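Local coordinates for MdbA (Actinomyces oris, PDB 4Z7X), which is a thiol-disulfide oxidoreductase of the thioredoxin family, probably forming disulfide bonds in exported proteins of this bacterium, pilus components among them, at residues Ala26-Gly29 with Gly30-Lys33; Glu103-Ser106 with Val107-Ala111; Asp117-Pro120 with Ala121-Leu124; Phe126-Ala129 with Ala130-Phe134; Lys169-Asp173 with Ser174-Gly178. All blocks are in the same frame, centred on the assembly; numbering follows the deposited sequence. Where two conformers were deposited one is given.

How the contacts relate
All five contacts are local and follow one another along the chain without nesting or crossing. Contact 1 closes a turn in the loop before strand 41-43. Contact 2 lies early in helix 103-118; contact 3 turns the chain from the end of that helix into helix 123-140, where contact 4 follows. Contact 5 ends helix 168-174 and leads into helix 178-190. In space the set is knitted together. K33 N of contact 1 meets D117 OD1 of contact 3, and Y177 OH of contact 5 meets D117 OD2. N110 ties contact 2 to contact 5, while side chains of contacts 2 and 4 pack where their helices touch.

Contact 1 of 5, residues Ala26-Gly29 with Gly30-Lys33; sequences ANQG and GIPK
G30 joins G29 in the middle of a type II beta turn that runs from Q28 to I31. Its phi of 81° is the left-handed value expected at the third position of such a turn, a region that glycine, with no CB, enters easily. At I31 the turn closes: I31 N donates to Q28 O over 3.3 Å, approaching from above the carbonyl plane rather than within it. The I31 side chain then leans back over the preceding segment. CG1 stands beside the backbone N (chi1 -58°), which carries CD1 alongside the extended Q28 chain, 3.8 Å from Q28 NE2, while the other branch puts I31 CG2 3.8 Å from A26 CB. A branched apolar residue suits this place, since it also packs on K179 and L183 of helix 178-190. I31 O is reached through water, which bonds to it at 2.9 Å and accepts from Q28 N at 3.0 Å. P32 packs outside the turn, on W180 and L116. K33 completes the loop with its carbonyl: one water joins K33 O to N27 N, and a second lies 2.8 Å from K33 O and 2.9 Å from N27 OD1. N27 itself has a positive phi, a conformation asparagine tolerates well. Beyond the turn, K179 NZ is hydrogen-bonded to both Q28 OE1 and G29 O. The chemistry implies two segments that share a single direct hydrogen bond, with water filling the wider gap between them and with I31 and P32 packing the loop onto helix 178-190.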
loop_
_atom_site.group_PDB
_atom_site.type_symbol
_atom_site.label_atom_id
_atom_site.label_comp_id
_atom_site.label_asym_id
_atom_site.label_seq_id
_atom_site.Cartn_x
_atom_site.Cartn_y
_atom_site.Cartn_z
ATOM N N ALA A 26 12.993 7.232 -5.422
ATOM C CA ALA A 26 12.654 8.606 -5.850
ATOM C C ALA A 26 13.673 9.609 -5.367
ATOM O O ALA A 26 14.031 10.515 -6.109
ATOM C CB ALA A 26 11.276 9.000 -5.350
ATOM N N ASN A 27 14.124 9.475 -4.116
ATOM C CA ASN A 27 15.140 10.391 -3.555
ATOM C C ASN A 27 14.812 11.876 -3.777
ATOM O O ASN A 27 15.587 12.645 -4.341
ATOM C CB ASN A 27 16.500 10.040 -4.095
ATOM C CG ASN A 27 17.003 8.740 -3.545
ATOM O OD1 ASN A 27 16.619 8.308 -2.443
ATOM N ND2 ASN A 27 17.845 8.094 -4.304
ATOM N N GLN A 28 13.623 12.248 -3.303
ATOM C CA GLN A 28 13.140 13.596 -3.432
ATOM C C GLN A 28 12.499 14.079 -2.151
ATOM O O GLN A 28 11.865 13.312 -1.419
ATOM C CB GLN A 28 12.050 13.694 -4.509
ATOM C CG GLN A 28 12.542 13.655 -5.907
ATOM C CD GLN A 28 11.415 13.920 -6.813
ATOM O OE1 GLN A 28 10.835 15.016 -6.800
ATOM N NE2 GLN A 28 11.038 12.907 -7.567
ATOM N N GLY A 29 12.592 15.384 -1.934
ATOM C CA GLY A 29 11.841 16.023 -0.853
ATOM C C GLY A 29 10.356 15.798 -1.074
ATOM O O GLY A 29 9.891 15.794 -2.193
ATOM N N GLY A 30 9.611 15.577 -0.004
ATOM C CA GLY A 30 8.180 15.350 -0.132
ATOM C C GLY A 30 7.735 13.965 -0.515
ATOM O O GLY A 30 6.541 13.737 -0.727
ATOM N N ILE A 31 8.678 13.058 -0.646
ATOM C CA ILE A 31 8.382 11.690 -0.967
ATOM C C ILE A 31 9.110 10.822 0.048
ATOM O O ILE A 31 10.283 11.061 0.352
ATOM C CB ILE A 31 8.829 11.355 -2.424
ATOM C CG1 ILE A 31 8.124 12.316 -3.418
ATOM C CG2 ILE A 31 8.567 9.879 -2.766
ATOM C CD1 ILE A 31 8.458 12.103 -4.872
ATOM N N PRO A 32 8.428 9.777 0.592
ATOM C CA PRO A 32 9.141 8.971 1.598
ATOM C C PRO A 32 10.471 8.411 1.080
ATOM O O PRO A 32 10.600 8.067 -0.100
ATOM C CB PRO A 32 8.153 7.881 1.969
ATOM C CG PRO A 32 6.818 8.456 1.577
ATOM C CD PRO A 32 7.093 9.276 0.353
ATOM N N LYS A 33 11.446 8.317 1.985
ATOM C CA LYS A 33 12.807 7.926 1.602
ATOM C C LYS A 33 12.912 6.575 0.921
ATOM O O LYS A 33 13.775 6.377 0.088
ATOM C CB LYS A 33 13.696 7.918 2.854
ATOM C CG LYS A 33 13.923 9.285 3.481
ATOM C CD LYS A 33 14.540 9.145 4.885
ATOM C CE LYS A 33 13.492 8.735 5.938
ATOM N NZ LYS A 33 14.023 8.515 7.323
HETATM O O HOH W 1 12.960 7.666 -2.238
HETATM O O HOH W 2 16.526 6.560 -0.146
HETATM O O HOH W 3 12.359 10.285 -1.477
#

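Contact 2 of 5, residues Glu103-Ser106 with Val107-Ala111; sequences EWTS and VVMNA
E103-S106 and V107-A111 are successive turns of helix 103-118, joined by regular i to i+4 bonds. V108 N to W104 O is 2.9 Å long and almost straight at 176°, and M109 N meets T105 O at 2.8 Å. S106 O has two donors, N110 N and, also at 2.9 Å, N110 ND2, which come from opposite faces of its plane. Asparagine suits this place because the amide folds back onto its own helix yet still serves the next chain segment: OD1 accepts from Y177 N, and ND2 also bonds to D175 OD1. W104 has CG anti to its backbone N (chi1 177°), and this swings the indole along the helix toward the next turn. There V108 CG2 sits over one face in a CH-pi contact, 3.6 Å from the centroid of the five-membered ring. V107 CG1 approaches the six-membered ring obliquely, with W104 CZ3 4.0 Å away. T105 CG2 lies alongside the selenium of M109, a selenomethionine, while T105 OG1 bonds to D64 and S66. Apolar side chains here pack on three neighbours: V108 on helix 123-140, V107 on helix 148-157 and M109 on helix 178-190.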
loop_
_atom_site.group_PDB
_atom_site.type_symbol
_atom_site.label_atom_id
_atom_site.label_comp_id
_atom_site.label_asym_id
_atom_site.label_seq_id
_atom_site.Cartn_x
_atom_site.Cartn_y
_atom_site.Cartn_z
ATOM N N GLU A 103 -10.122 13.731 -0.373
ATOM C CA GLU A 103 -9.056 14.255 0.466
ATOM C C GLU A 103 -8.617 13.271 1.558
ATOM O O GLU A 103 -7.463 13.292 1.955
ATOM C CB GLU A 103 -9.381 15.628 1.050
ATOM C CG GLU A 103 -9.466 16.705 -0.011
ATOM C CD GLU A 103 -8.211 16.802 -0.862
ATOM O OE1 GLU A 103 -8.335 16.588 -2.075
ATOM O OE2 GLU A 103 -7.108 17.090 -0.312
ATOM N N TRP A 104 -9.507 12.370 2.004
ATOM C CA TRP A 104 -9.101 11.292 2.930
ATOM C C TRP A 104 -7.826 10.578 2.445
ATOM O O TRP A 104 -6.957 10.278 3.242
ATOM C CB TRP A 104 -10.222 10.271 3.117
ATOM C CG TRP A 104 -9.859 9.110 3.973
ATOM C CD1 TRP A 104 -9.860 7.796 3.605
ATOM C CD2 TRP A 104 -9.467 9.137 5.355
ATOM N NE1 TRP A 104 -9.513 6.999 4.655
ATOM C CE2 TRP A 104 -9.263 7.788 5.749
ATOM C CE3 TRP A 104 -9.276 10.157 6.304
ATOM C CZ2 TRP A 104 -8.855 7.438 7.037
ATOM C CZ3 TRP A 104 -8.869 9.791 7.601
ATOM C CH2 TRP A 104 -8.669 8.454 7.945
ATOM N N THR A 105 -7.705 10.342 1.138
ATOM C CA THR A 105 -6.519 9.716 0.611
ATOM C C THR A 105 -5.264 10.517 0.918
ATOM O O THR A 105 -4.241 9.914 1.282
ATOM C CB THR A 105 -6.682 9.460 -0.897
ATOM O OG1 THR A 105 -7.831 8.624 -1.070
ATOM C CG2 THR A 105 -5.435 8.826 -1.514
ATOM N N SER A 106 -5.321 11.851 0.781
ATOM C CA SER A 106 -4.168 12.664 1.133
ATOM C C SER A 106 -3.882 12.612 2.637
ATOM O O SER A 106 -2.736 12.643 3.049
ATOM C CB SER A 106 -4.333 14.123 0.697
ATOM O OG SER A 106 -4.309 14.230 -0.731
ATOM N N VAL A 107 -4.932 12.601 3.450
ATOM C CA VAL A 107 -4.743 12.522 4.900
ATOM C C VAL A 107 -3.987 11.233 5.242
ATOM O O VAL A 107 -2.956 11.263 5.950
ATOM C CB VAL A 107 -6.069 12.616 5.639
ATOM C CG1 VAL A 107 -5.874 12.430 7.136
ATOM C CG2 VAL A 107 -6.726 13.969 5.361
ATOM N N VAL A 108 -4.498 10.119 4.742
ATOM C CA VAL A 108 -3.860 8.827 5.005
ATOM C C VAL A 108 -2.446 8.782 4.433
ATOM O O VAL A 108 -1.523 8.328 5.129
ATOM C CB VAL A 108 -4.654 7.623 4.470
ATOM C CG1 VAL A 108 -3.926 6.336 4.811
ATOM C CG2 VAL A 108 -6.053 7.593 5.031
HETATM N N MSE A 109 -2.259 9.269 3.188
HETATM C CA MSE A 109 -0.914 9.227 2.604
HETATM C C MSE A 109 0.095 10.069 3.390
HETATM O O MSE A 109 1.261 9.713 3.514
HETATM C CB MSE A 109 -0.915 9.525 1.102
HETATM C CG MSE A 109 -1.532 8.348 0.373
HETATM SE SE MSE A 109 -1.515 8.568 -1.565
HETATM C CE MSE A 109 0.409 8.549 -1.816
ATOM N N ASN A 110 -0.323 11.207 3.921
ATOM C CA ASN A 110 0.584 11.984 4.734
ATOM C C ASN A 110 0.982 11.259 6.018
ATOM O O ASN A 110 2.144 11.273 6.403
ATOM C CB ASN A 110 -0.025 13.362 5.016
ATOM C CG ASN A 110 0.263 14.327 3.889
ATOM O OD1 ASN A 110 1.413 14.671 3.699
ATOM N ND2 ASN A 110 -0.751 14.764 3.142
ATOM N N ALA A 111 0.032 10.580 6.666
ATOM C CA ALA A 111 0.355 9.825 7.869
ATOM C C ALA A 111 1.221 8.603 7.502
ATOM O O ALA A 111 2.192 8.303 8.185
ATOM C CB ALA A 111 -0.901 9.355 8.578
#

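Contact 3 of 5, residues Asp117-Pro120 with Ala121-Leu124; sequences DEAP and AQSL. With 3CX ((2S)-3-(cyclohexylamino)-2-hydroxypropane-1-sulfonic acid), chain C.
The flat group that organises this turn is the carbonyl of P120, met by S123 in two ways. S123 OG donates in the carbonyl plane, on a lone pair, at 2.8 Å, whereas S123 N comes from well above the plane, 66° out of it, at 3.0 Å. For the hydroxyl to reach back, OG must stand between the backbone N and the carbonyl carbon (chi1 59°), a crowded position for which serine is small enough. That same OG is hydrogen-bonded to Y43 OH. A water donates to P120 O and accepts from L124 N, in the first turn of the new helix. One residue earlier, Q122 N bonds to A119 O at 3.0 Å, again from above the plane. The bend of Q122 at chi2 (84°) brings OE1 back to 3.5 Å from A119 CB; the short side chain of A119 lets the amide come this near. P120, with its fixed phi, suits the start of the 3-10 turn, where it need offer no N-H. P120 and S123 both meet the cyclohexyl ring of the bound sulfonic acid: P120 CB is 3.8 Å from CAG, and S123 OG is 3.4 Å from CAE. The segment is thus a tight helix-to-helix connection with Q122 at the N-cap position of helix 123-140, and P120 and S123 contribute part of the ligand pocket.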
loop_
_atom_site.group_PDB
_atom_site.type_symbol
_atom_site.label_atom_id
_atom_site.label_comp_id
_atom_site.label_asym_id
_atom_site.label_seq_id
_atom_site.Cartn_x
_atom_site.Cartn_y
_atom_site.Cartn_z
ATOM N N ASP A 117 8.814 6.776 6.844
ATOM C CA ASP A 117 10.059 7.442 7.111
ATOM C C ASP A 117 10.568 7.232 8.541
ATOM O O ASP A 117 11.777 7.222 8.744
ATOM C CB ASP A 117 9.932 8.954 6.861
ATOM C CG ASP A 117 10.086 9.339 5.395
ATOM O OD1 ASP A 117 10.528 8.493 4.579
ATOM O OD2 ASP A 117 9.835 10.530 5.079
ATOM N N GLU A 118 9.669 7.082 9.528
ATOM C CA GLU A 118 10.079 7.065 10.921
ATOM C C GLU A 118 9.789 5.769 11.684
ATOM O O GLU A 118 10.382 5.521 12.742
ATOM C CB GLU A 118 9.441 8.229 11.651
ATOM C CG GLU A 118 9.797 9.572 11.036
ATOM C CD GLU A 118 10.121 10.608 12.085
ATOM O OE1 GLU A 118 9.604 10.502 13.216
ATOM O OE2 GLU A 118 10.916 11.510 11.788
ATOM N N ALA A 119 8.859 4.964 11.175
ATOM C CA ALA A 119 8.479 3.707 11.833
ATOM C C ALA A 119 8.184 2.623 10.778
ATOM O O ALA A 119 7.103 2.026 10.764
ATOM C CB ALA A 119 7.283 3.917 12.726
ATOM N N PRO A 120 9.142 2.370 9.885
ATOM C CA PRO A 120 8.868 1.449 8.772
ATOM C C PRO A 120 8.494 0.029 9.234
ATOM O O PRO A 120 7.751 -0.650 8.540
ATOM C CB PRO A 120 10.172 1.460 7.963
ATOM C CG PRO A 120 11.208 1.964 8.953
ATOM C CD PRO A 120 10.458 3.006 9.760
ATOM N N ALA A 121 8.937 -0.377 10.419
ATOM C CA ALA A 121 8.566 -1.700 10.933
ATOM C C ALA A 121 7.066 -1.895 11.075
ATOM O O ALA A 121 6.587 -3.019 11.083
ATOM C CB ALA A 121 9.254 -1.996 12.257
ATOM N N GLN A 122 6.348 -0.818 11.310
ATOM C CA GLN A 122 4.889 -0.876 11.455
ATOM C C GLN A 122 4.146 -0.456 10.213
ATOM O O GLN A 122 2.924 -0.325 10.231
ATOM C CB GLN A 122 4.457 -0.022 12.618
ATOM C CG GLN A 122 4.837 -0.578 13.984
ATOM C CD GLN A 122 6.225 -0.256 14.437
ATOM O OE1 GLN A 122 6.690 0.864 14.292
ATOM N NE2 GLN A 122 6.864 -1.223 15.086
ATOM N N SER A 123 4.859 -0.259 9.109
ATOM C CA SER A 123 4.197 0.285 7.911
ATOM C C SER A 123 3.111 -0.624 7.325
ATOM O O SER A 123 2.029 -0.132 6.983
ATOM C CB SER A 123 5.181 0.685 6.819
ATOM O OG SER A 123 5.972 -0.385 6.395
ATOM N N LEU A 124 3.384 -1.931 7.173
ATOM C CA LEU A 124 2.362 -2.800 6.575
ATOM C C LEU A 124 1.132 -2.951 7.486
ATOM O O LEU A 124 -0.013 -2.964 7.013
ATOM C CB LEU A 124 2.985 -4.131 6.137
ATOM C CG LEU A 124 2.129 -5.005 5.247
ATOM C CD1 LEU A 124 1.670 -4.272 4.003
ATOM C CD2 LEU A 124 2.886 -6.274 4.880
HETATM O OAA 3CX C . 15.418 -7.529 2.980
HETATM O OAB 3CX C . 13.620 -7.550 1.181
HETATM O OAC 3CX C . 11.684 -5.075 1.519
HETATM O OAD 3CX C . 15.316 -5.954 1.026
HETATM C CAE 3CX C . 8.740 0.032 4.472
HETATM C CAF 3CX C . 9.620 0.666 3.427
HETATM C CAG 3CX C . 9.372 -1.078 5.302
HETATM C CAH 3CX C . 10.374 -0.409 2.642
HETATM C CAI 3CX C . 10.144 -2.147 4.566
HETATM C CAJ 3CX C . 12.377 -3.434 3.056
HETATM C CAK 3CX C . 13.692 -5.538 2.849
HETATM N NAL 3CX C . 11.407 -2.551 2.379
HETATM C CAM 3CX C . 12.843 -4.509 2.087
HETATM C CAN 3CX C . 10.290 -1.858 3.099
HETATM S SAO 3CX C . 14.487 -6.693 1.947
HETATM O O HOH W 4 6.020 -3.334 7.920
#

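Contact 4 of 5, residues Phe126-Ala129 with Ala130-Phe134; sequences FHNA and AFEIF
A130 N donates to F126 O over 2.8 Å, the shortest of four i to i+4 bonds that tie these turns of helix 123-140. E132 N to N128 O follows at 2.9 Å, and I133 N to A129 O at 3.1 Å. The side-chain contact that stands out is between H127 and F131, one turn apart and lying side by side. They form an offset edge-to-face pair: the edge of F131 is turned to the face of H127, with planes 86° apart and centroids 5.3 Å apart. F131 CE2 comes within 3.7 Å of H127 CE1. A chi1 of 178° sets H127 CG beside its own carbonyl carbon, on the side where F131 follows, while ND1 is held by Y65 OH. The small residues A129 and A130 suit the close-packed sides of the helix, A130 resting on V108 of helix 103-118. E132 has its CB set toward the preceding turn, 3.3 Å from A129 O, and its extended chain carries OE1 to a salt bridge with K157. F131 also packs on A71 and on C70, second cysteine of an apparent thioredoxin-type CxxC, and thus lies against the probable redox site, consistent with a thioredoxin fold carrying inserted helices.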
loop_
_atom_site.group_PDB
_atom_site.type_symbol
_atom_site.label_atom_id
_atom_site.label_comp_id
_atom_site.label_asym_id
_atom_site.label_seq_id
_atom_site.Cartn_x
_atom_site.Cartn_y
_atom_site.Cartn_z
ATOM N N PHE A 126 0.142 -0.661 9.573
ATOM C CA PHE A 126 -0.563 0.641 9.522
ATOM C C PHE A 126 -1.403 0.748 8.257
ATOM O O PHE A 126 -2.514 1.272 8.264
ATOM C CB PHE A 126 0.422 1.790 9.645
ATOM C CG PHE A 126 -0.247 3.125 9.725
ATOM C CD1 PHE A 126 -1.030 3.473 10.832
ATOM C CD2 PHE A 126 -0.089 4.045 8.730
ATOM C CE1 PHE A 126 -1.638 4.704 10.906
ATOM C CE2 PHE A 126 -0.711 5.309 8.799
ATOM C CZ PHE A 126 -1.509 5.618 9.875
ATOM N N HIS A 127 -0.855 0.258 7.159
ATOM C CA HIS A 127 -1.610 0.189 5.908
ATOM C C HIS A 127 -2.927 -0.531 6.114
ATOM O O HIS A 127 -3.993 -0.060 5.732
ATOM C CB HIS A 127 -0.756 -0.556 4.869
ATOM C CG HIS A 127 -1.411 -0.761 3.548
ATOM N ND1 HIS A 127 -1.530 0.237 2.616
ATOM C CD2 HIS A 127 -1.927 -1.874 2.982
ATOM C CE1 HIS A 127 -2.114 -0.247 1.543
ATOM N NE2 HIS A 127 -2.351 -1.535 1.736
ATOM N N ASN A 128 -2.834 -1.702 6.718
ATOM C CA ASN A 128 -4.039 -2.452 7.060
ATOM C C ASN A 128 -4.977 -1.675 7.964
ATOM O O ASN A 128 -6.221 -1.705 7.779
ATOM C CB ASN A 128 -3.677 -3.776 7.726
ATOM C CG ASN A 128 -4.904 -4.545 8.136
ATOM O OD1 ASN A 128 -5.581 -5.138 7.285
ATOM N ND2 ASN A 128 -5.229 -4.528 9.414
ATOM N N ALA A 129 -4.416 -1.048 8.994
ATOM C CA ALA A 129 -5.246 -0.355 9.942
ATOM C C ALA A 129 -5.983 0.823 9.327
ATOM O O ALA A 129 -7.128 1.111 9.704
ATOM C CB ALA A 129 -4.429 0.048 11.163
ATOM N N ALA A 130 -5.344 1.518 8.377
ATOM C CA ALA A 130 -5.972 2.669 7.732
ATOM C C ALA A 130 -7.125 2.186 6.876
ATOM O O ALA A 130 -8.165 2.816 6.831
ATOM C CB ALA A 130 -4.974 3.399 6.879
ATOM N N PHE A 131 -6.950 1.054 6.205
ATOM C CA PHE A 131 -8.067 0.481 5.461
ATOM C C PHE A 131 -9.178 -0.002 6.389
ATOM O O PHE A 131 -10.341 0.076 6.038
ATOM C CB PHE A 131 -7.613 -0.649 4.547
ATOM C CG PHE A 131 -7.302 -0.204 3.141
ATOM C CD1 PHE A 131 -8.264 0.444 2.402
ATOM C CD2 PHE A 131 -6.038 -0.348 2.574
ATOM C CE1 PHE A 131 -8.022 0.844 1.100
ATOM C CE2 PHE A 131 -5.804 0.026 1.266
ATOM C CZ PHE A 131 -6.798 0.643 0.532
ATOM N N GLU A 132 -8.829 -0.494 7.564
ATOM C CA GLU A 132 -9.818 -0.965 8.547
ATOM C C GLU A 132 -10.721 0.185 8.980
ATOM O O GLU A 132 -11.916 0.016 9.210
ATOM C CB GLU A 132 -9.083 -1.586 9.758
ATOM C CG GLU A 132 -9.976 -2.205 10.821
ATOM C CD GLU A 132 -9.204 -3.166 11.719
ATOM O OE1 GLU A 132 -7.999 -3.407 11.472
ATOM O OE2 GLU A 132 -9.786 -3.664 12.689
ATOM N N ILE A 133 -10.138 1.366 9.119
ATOM C CA ILE A 133 -10.959 2.550 9.459
ATOM C C ILE A 133 -12.071 2.723 8.398
ATOM O O ILE A 133 -13.252 2.926 8.716
ATOM C CB ILE A 133 -10.120 3.860 9.539
ATOM C CG1 ILE A 133 -9.249 3.870 10.774
ATOM C CG2 ILE A 133 -10.990 5.101 9.580
ATOM C CD1 ILE A 133 -8.274 5.024 10.838
ATOM N N PHE A 134 -11.675 2.657 7.138
ATOM C CA PHE A 134 -12.594 2.875 6.048
ATOM C C PHE A 134 -13.629 1.759 6.018
ATOM O O PHE A 134 -14.815 2.022 5.878
ATOM C CB PHE A 134 -11.820 2.963 4.724
ATOM C CG PHE A 134 -12.622 3.512 3.581
ATOM C CD1 PHE A 134 -12.620 4.871 3.304
ATOM C CD2 PHE A 134 -13.370 2.683 2.782
ATOM C CE1 PHE A 134 -13.358 5.385 2.257
ATOM C CE2 PHE A 134 -14.115 3.192 1.726
ATOM C CZ PHE A 134 -14.106 4.546 1.460
#

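Contact 5 of 5, residues Lys169-Asp173 with Ser174-Gly178; sequences KAAVD and SDKYG
A Schellman motif ends helix 168-174, with D175 the first residue to leave helical angles. K176 N donates to A171 O, 2.9 Å away, in the carbonyl plane and nearly straight at 168°. D175 N bonds to V172 O at 3.2 Å, but from far above its plane. D175 supplies the positive phi (46°) that turns the chain out of the helix; aspartate, like asparagine, is fairly tolerant of that region. The apolar contact usual in this motif is present: A171 CB lies 4.1 Å from K176 CB, and the rest of the lysine leads away. S174 adds a second closure. Its OG and N reach A170 O from opposite faces, OG at 2.8 Å and N at 3.0 Å, and S174 OG stands between its own backbone N and carbonyl carbon (chi1 71°). A short hydroxyl is well fitted to satisfy a carbonyl at a helix end. K169 NZ and D173 OD2, one turn apart, form a salt bridge whose hydrogen bond, at 3.3 Å, is weak. The chain then passes through a type I turn from D175 to G178, closed by G178 N to D175 O. Y177 is at the N-cap position of helix 178-190, and its OH bonds to D117 OD2. A171 and V172 pack on helix 103-118, V172 also on V148 of helix 148-157, and the surface turn after them leads into helix 178-190.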
loop_
_atom_site.group_PDB
_atom_site.type_symbol
_atom_site.label_atom_id
_atom_site.label_comp_id
_atom_site.label_asym_id
_atom_site.label_seq_id
_atom_site.Cartn_x
_atom_site.Cartn_y
_atom_site.Cartn_z
ATOM N N LYS A 169 -0.333 15.088 12.509
ATOM C CA LYS A 169 -1.132 16.303 12.306
ATOM C C LYS A 169 -0.348 17.328 11.491
ATOM O O LYS A 169 -0.882 17.891 10.542
ATOM C CB LYS A 169 -1.583 16.887 13.646
ATOM C CG LYS A 169 -2.394 18.159 13.501
ATOM C CD LYS A 169 -3.122 18.548 14.777
ATOM C CE LYS A 169 -3.876 19.861 14.578
ATOM N NZ LYS A 169 -4.841 19.766 13.451
ATOM N N ALA A 170 0.911 17.559 11.851
ATOM C CA ALA A 170 1.730 18.542 11.118
ATOM C C ALA A 170 1.967 18.133 9.677
ATOM O O ALA A 170 1.972 18.988 8.786
ATOM C CB ALA A 170 3.039 18.775 11.829
ATOM N N ALA A 171 2.153 16.830 9.437
ATOM C CA ALA A 171 2.355 16.386 8.080
ATOM C C ALA A 171 1.098 16.581 7.241
ATOM O O ALA A 171 1.173 16.983 6.082
ATOM C CB ALA A 171 2.773 14.933 8.076
ATOM N N VAL A 172 -0.033 16.247 7.817
ATOM C CA VAL A 172 -1.313 16.433 7.147
ATOM C C VAL A 172 -1.618 17.927 6.876
ATOM O O VAL A 172 -1.960 18.282 5.732
ATOM C CB VAL A 172 -2.467 15.771 7.947
ATOM C CG1 VAL A 172 -3.804 16.161 7.365
ATOM C CG2 VAL A 172 -2.371 14.234 7.968
ATOM N N ASP A 173 -1.441 18.785 7.892
ATOM C CA ASP A 173 -1.714 20.216 7.793
ATOM C C ASP A 173 -0.822 20.929 6.763
ATOM O O ASP A 173 -1.258 21.872 6.134
ATOM C CB ASP A 173 -1.529 20.881 9.173
ATOM C CG ASP A 173 -2.658 20.531 10.184
ATOM O OD1 ASP A 173 -3.687 19.958 9.790
ATOM O OD2 ASP A 173 -2.509 20.853 11.398
ATOM N N SER A 174 0.431 20.462 6.643
ATOM C CA SER A 174 1.401 21.042 5.749
ATOM C C SER A 174 1.401 20.358 4.365
ATOM O O SER A 174 2.122 20.794 3.476
ATOM C CB SER A 174 2.803 20.982 6.378
ATOM O OG SER A 174 3.326 19.669 6.441
ATOM N N ASP A 175 0.619 19.273 4.205
ATOM C CA ASP A 175 0.675 18.365 3.046
ATOM C C ASP A 175 2.131 18.030 2.739
ATOM O O ASP A 175 2.585 18.143 1.595
ATOM C CB ASP A 175 -0.016 19.028 1.850
ATOM C CG ASP A 175 -0.399 18.077 0.737
ATOM O OD1 ASP A 175 -0.605 16.861 1.011
ATOM O OD2 ASP A 175 -0.584 18.578 -0.434
ATOM N N LYS A 176 2.840 17.550 3.760
ATOM C CA LYS A 176 4.247 17.252 3.649
ATOM C C LYS A 176 4.558 16.330 2.443
ATOM O O LYS A 176 5.589 16.508 1.769
ATOM C CB LYS A 176 4.765 16.583 4.917
ATOM C CG LYS A 176 6.248 16.227 4.876
ATOM C CD LYS A 176 6.736 15.696 6.230
ATOM C CE LYS A 176 8.209 15.295 6.176
ATOM N NZ LYS A 176 8.983 16.566 6.115
ATOM N N TYR A 177 3.697 15.338 2.242
ATOM C CA TYR A 177 3.891 14.362 1.199
ATOM C C TYR A 177 3.003 14.546 -0.016
ATOM O O TYR A 177 2.757 13.605 -0.788
ATOM C CB TYR A 177 3.810 12.905 1.754
ATOM C CG TYR A 177 4.844 12.617 2.840
ATOM C CD1 TYR A 177 6.152 12.268 2.531
ATOM C CD2 TYR A 177 4.514 12.715 4.180
ATOM C CE1 TYR A 177 7.090 12.015 3.512
ATOM C CE2 TYR A 177 5.447 12.451 5.176
ATOM C CZ TYR A 177 6.743 12.103 4.843
ATOM O OH TYR A 177 7.696 11.854 5.833
ATOM N N GLY A 178 2.600 15.784 -0.268
ATOM C CA GLY A 178 1.797 16.061 -1.459
ATOM C C GLY A 178 2.454 15.661 -2.737
ATOM O O GLY A 178 1.771 15.288 -3.664
#